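Local coordinates for protein oxalate biosynthetic component 1 (Burkholderia thailandensis, PDB 5IKY) that produces oxalate in quorum sensing-dependent oxalogenesis, a bifunctional enzyme that joins a serine hydrolase activity to an additional lyase activity, at residues L400-V403 against P404-K407; V436-L439 against R440-P444. All blocks are in the same frame, centred on the assembly; numbering follows the deposited sequence.

Contact 1 of 2, residues L400-V403 against P404-K407; sequences LIDV and PTRK
D402 caps the helix that begins at V403, and its carboxylate folds back onto T405. Its CB meets P404 CD at the start of the proline ring. With CG turned between the backbone N and the carbonyl carbon (chi1 64°), the carboxylate reaches forward over the first turn, crossing the T405 side chain at about a right angle, and D402 CG stands 3.0 Å from T405 OG1. At the tip, D402 OD1 accepts from T405 N at 2.7 Å, met from above the carboxylate plane; this is the N-cap bond. D402 OD1 also touches the proline ring, 3.2 Å from P404 CD. T405 OG1 stands 2.6 Å from D402 OD1 and 2.8 Å from D402 OD2, so the hydroxyl lies close to both oxygens. D402 N donates to Q431 of helix 418-442, tying the cap to that helix.

The carbonyls start the helical ladder: R406 N donates to D402 O, and K407 N gives V403 O a nearly straight bond (168°). I401 CG2 lies 3.9 Å from T405 CB. The side chains of V403 and K407 run side by side, V403 CG1 touching K407 CE at 3.6 Å. V403 O lies over one face of the R406 guanidinium, whose NE is held in a salt bridge by D384.

A carboxylate that meets both the N-H and the hydroxyl of one residue ties T405 to the cap residue, and the positive end of the helix dipole would be expected to favour its ionised form.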
loop_
_atom_site.group_PDB
_atom_site.type_symbol
_atom_site.label_atom_id
_atom_site.label_comp_id
_atom_site.label_asym_id
_atom_site.label_seq_id
_atom_site.Cartn_x
_atom_site.Cartn_y
_atom_site.Cartn_z
ATOM N N LEU A 400 -10.654 34.433 2.056
ATOM C CA LEU A 400 -9.537 34.466 1.118
ATOM C C LEU A 400 -10.035 34.853 -0.266
ATOM O O LEU A 400 -9.438 35.686 -0.945
ATOM C CB LEU A 400 -8.825 33.114 1.071
ATOM C CG LEU A 400 -8.146 32.661 2.364
ATOM C CD1 LEU A 400 -7.453 31.323 2.160
ATOM C CD2 LEU A 400 -7.157 33.713 2.850
ATOM N N ILE A 401 -11.137 34.234 -0.673
ATOM C CA ILE A 401 -11.866 34.657 -1.858
ATOM C C ILE A 401 -13.118 35.385 -1.390
ATOM O O ILE A 401 -13.968 34.785 -0.734
ATOM C CB ILE A 401 -12.251 33.467 -2.758
ATOM C CG1 ILE A 401 -11.006 32.679 -3.162
ATOM C CG2 ILE A 401 -13.003 33.947 -3.991
ATOM C CD1 ILE A 401 -11.291 31.528 -4.099
ATOM N N ASP A 402 -13.227 36.674 -1.704
ATOM C CA ASP A 402 -14.353 37.461 -1.209
ATOM C C ASP A 402 -15.668 36.868 -1.699
ATOM O O ASP A 402 -15.735 36.294 -2.786
ATOM C CB ASP A 402 -14.237 38.937 -1.621
ATOM C CG ASP A 402 -14.305 39.141 -3.122
ATOM O OD1 ASP A 402 -15.416 39.077 -3.688
ATOM O OD2 ASP A 402 -13.250 39.394 -3.737
ATOM N N VAL A 403 -16.699 36.993 -0.870
ATOM C CA VAL A 403 -18.010 36.411 -1.146
ATOM C C VAL A 403 -18.604 36.810 -2.510
ATOM O O VAL A 403 -19.140 35.948 -3.209
ATOM C CB VAL A 403 -19.011 36.772 -0.020
ATOM C CG1 VAL A 403 -20.404 36.271 -0.353
ATOM C CG2 VAL A 403 -18.534 36.200 1.309
ATOM N N PRO A 404 -18.515 38.099 -2.899
ATOM C CA PRO A 404 -19.000 38.417 -4.250
ATOM C C PRO A 404 -18.283 37.631 -5.349
ATOM O O PRO A 404 -18.919 37.215 -6.318
ATOM C CB PRO A 404 -18.711 39.915 -4.382
ATOM C CG PRO A 404 -18.761 40.420 -2.992
ATOM C CD PRO A 404 -18.170 39.325 -2.152
ATOM N N THR A 405 -16.979 37.427 -5.191
ATOM C CA THR A 405 -16.205 36.690 -6.182
ATOM C C THR A 405 -16.541 35.201 -6.143
ATOM O O THR A 405 -16.589 34.547 -7.185
ATOM C CB THR A 405 -14.690 36.883 -5.977
ATOM O OG1 THR A 405 -14.382 38.283 -5.994
ATOM C CG2 THR A 405 -13.904 36.193 -7.083
ATOM N N ARG A 406 -16.785 34.667 -4.948
ATOM C CA ARG A 406 -17.165 33.263 -4.825
ATOM C C ARG A 406 -18.495 33.001 -5.518
ATOM O O ARG A 406 -18.646 32.020 -6.246
ATOM C CB ARG A 406 -17.262 32.828 -3.361
ATOM C CG ARG A 406 -17.695 31.366 -3.224
ATOM C CD ARG A 406 -18.172 31.007 -1.826
ATOM N NE ARG A 406 -19.184 31.932 -1.325
ATOM C CZ ARG A 406 -20.456 31.936 -1.709
ATOM N NH1 ARG A 406 -20.884 31.073 -2.619
ATOM N NH2 ARG A 406 -21.303 32.813 -1.190
ATOM N N LYS A 407 -19.458 33.887 -5.280
ATOM C CA LYS A 407 -20.776 33.764 -5.885
ATOM C C LYS A 407 -20.688 33.872 -7.402
ATOM O O LYS A 407 -21.398 33.172 -8.126
ATOM C CB LYS A 407 -21.723 34.828 -5.325
ATOM C CG LYS A 407 -22.185 34.547 -3.903
ATOM C CD LYS A 407 -23.026 35.686 -3.347
ATOM C CE LYS A 407 -23.520 35.370 -1.941
ATOM N NZ LYS A 407 -24.246 36.516 -1.325
#

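Contact 2 of 2, residues V436-L439 against R440-P444; sequences VEKL and RDNFP
N442 closes its helix by reaching back one turn to K438: N442 ND2 gives K438 O an almost straight bond (2.8 Å, 171°), with the oxygen nearly in the plane of the amide. N442 N donates to K438 O as well, at 3.3 Å, so this carbonyl near the helix end is gripped twice by one residue. CG of N442 lies beside its own backbone N (chi1 -70°), which swings the amide back along the chain, side by side with the K438 side chain. At the other end of the residue, N442 O accepts from Q365.

Earlier in the turn the pattern is routine: R440 N bonds to V436 O at 3.1 Å and D441 N to E437 O at 3.0 Å. L439 O is served less well. F443 N gives it only a weak bond, bent to 121°, as F443 leaves the helical conformation, and N442 N adds another weak one. L439 O also lies in plane at the edge of the F443 ring, 3.4 Å from F443 CD2, where aromatic C-H groups carry slight positive charge.

R440 bends at chi2 and runs alongside V436, R440 NE lying 3.9 Å from V436 CG1; its far end is answered by D470, which makes a salt bridge to NH2. D441 CG lies 3.0 Å from E437 O, with both carboxylate oxygens close by and all three oxygens acceptors.

The side-chain amide of N442 thus adds a second donor to a carbonyl that already has its backbone bond, while L439 O has only weak ones among these residues. At this negative helix end the carboxylate of D441 would be expected to be slightly disfavoured in its charged form, with E437 a like charge nearby.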
loop_
_atom_site.group_PDB
_atom_site.type_symbol
_atom_site.label_atom_id
_atom_site.label_comp_id
_atom_site.label_asym_id
_atom_site.label_seq_id
_atom_site.Cartn_x
_atom_site.Cartn_y
_atom_site.Cartn_z
ATOM N N VAL A 436 -0.855 33.774 -1.318
ATOM C CA VAL A 436 0.230 32.841 -1.593
ATOM C C VAL A 436 1.578 33.556 -1.585
ATOM O O VAL A 436 2.505 33.146 -0.886
ATOM C CB VAL A 436 0.047 32.135 -2.948
ATOM C CG1 VAL A 436 1.252 31.261 -3.253
ATOM C CG2 VAL A 436 -1.234 31.314 -2.955
ATOM N N GLU A 437 1.676 34.635 -2.355
ATOM C CA GLU A 437 2.913 35.402 -2.443
ATOM C C GLU A 437 3.336 35.964 -1.089
ATOM O O GLU A 437 4.523 35.998 -0.768
ATOM C CB GLU A 437 2.761 36.536 -3.457
ATOM C CG GLU A 437 2.671 36.061 -4.899
ATOM C CD GLU A 437 2.485 37.203 -5.879
ATOM O OE1 GLU A 437 2.087 38.304 -5.442
ATOM O OE2 GLU A 437 2.743 37.000 -7.084
ATOM N N LYS A 438 2.364 36.391 -0.293
ATOM C CA LYS A 438 2.648 36.935 1.029
ATOM C C LYS A 438 3.287 35.882 1.934
ATOM O O LYS A 438 4.225 36.176 2.675
ATOM C CB LYS A 438 1.370 37.480 1.667
ATOM C CG LYS A 438 1.602 38.358 2.885
ATOM C CD LYS A 438 0.286 38.880 3.438
ATOM C CE LYS A 438 0.403 40.321 3.900
ATOM N NZ LYS A 438 -0.822 40.754 4.627
ATOM N N LEU A 439 2.782 34.654 1.858
ATOM C CA LEU A 439 3.298 33.558 2.675
ATOM C C LEU A 439 4.709 33.140 2.254
ATOM O O LEU A 439 5.560 32.879 3.102
ATOM C CB LEU A 439 2.353 32.356 2.607
ATOM C CG LEU A 439 0.998 32.527 3.300
ATOM C CD1 LEU A 439 0.090 31.345 3.005
ATOM C CD2 LEU A 439 1.181 32.702 4.799
ATOM N N ARG A 440 4.952 33.077 0.948
ATOM C CA ARG A 440 6.276 32.729 0.431
ATOM C C ARG A 440 7.318 33.793 0.779
ATOM O O ARG A 440 8.479 33.474 1.031
ATOM C CB ARG A 440 6.234 32.541 -1.088
ATOM C CG ARG A 440 5.124 31.644 -1.600
ATOM C CD ARG A 440 5.580 30.217 -1.818
ATOM N NE ARG A 440 4.745 29.551 -2.813
ATOM C CZ ARG A 440 4.651 28.231 -2.954
ATOM N NH1 ARG A 440 3.864 27.721 -3.890
ATOM N NH2 ARG A 440 5.336 27.423 -2.155
ATOM N N ASP A 441 6.902 35.057 0.785
ATOM C CA ASP A 441 7.821 36.161 1.050
ATOM C C ASP A 441 8.267 36.210 2.509
ATOM O O ASP A 441 9.376 36.650 2.810
ATOM C CB ASP A 441 7.182 37.496 0.662
ATOM C CG ASP A 441 7.036 37.657 -0.840
ATOM O OD1 ASP A 441 7.564 36.804 -1.584
ATOM O OD2 ASP A 441 6.397 38.639 -1.276
ATOM N N ASN A 442 7.403 35.758 3.411
ATOM C CA ASN A 442 7.717 35.775 4.835
ATOM C C ASN A 442 8.174 34.419 5.370
ATOM O O ASN A 442 8.594 34.308 6.521
ATOM C CB ASN A 442 6.511 36.266 5.633
ATOM C CG ASN A 442 6.234 37.740 5.413
ATOM O OD1 ASN A 442 6.712 38.591 6.165
ATOM N ND2 ASN A 442 5.465 38.050 4.376
ATOM N N PHE A 443 8.098 33.392 4.533
ATOM C CA PHE A 443 8.558 32.065 4.921
ATOM C C PHE A 443 9.405 31.456 3.810
ATOM O O PHE A 443 8.873 30.837 2.887
ATOM C CB PHE A 443 7.374 31.152 5.255
ATOM C CG PHE A 443 6.626 31.560 6.494
ATOM C CD1 PHE A 443 7.111 31.233 7.749
ATOM C CD2 PHE A 443 5.436 32.265 6.406
ATOM C CE1 PHE A 443 6.428 31.605 8.894
ATOM C CE2 PHE A 443 4.748 32.640 7.547
ATOM C CZ PHE A 443 5.245 32.310 8.792
ATOM N N PRO A 444 10.733 31.641 3.898
ATOM C CA PRO A 444 11.689 31.161 2.891
ATOM C C PRO A 444 11.583 29.658 2.649
ATOM O O PRO A 444 11.824 29.198 1.534
ATOM C CB PRO A 444 13.053 31.530 3.493
ATOM C CG PRO A 444 12.791 31.809 4.942
ATOM C CD PRO A 444 11.403 32.352 4.998
#

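In the fold
Contact 1 opens helix 403-415 and contact 2 closes the next one, helix 418-442, within the (beta/alpha) barrel of parallel strands expected for this TIM-barrel family. Their centres are 22 Å apart and their nearest atoms about 8 Å, yet helix 418-442 serves both: its L432 packs on L400 and I401 beside contact 1. The chemistry differs with place. Contact 1 lies at the surface, where an acidic side chain meets an N-H and a hydroxyl at a helix start. Contact 2 is partly buried; V436 and L439 pack on strands 375-380 and 446-451, F443 on strand 375-380, and an amide meets one carbonyl at a helix end.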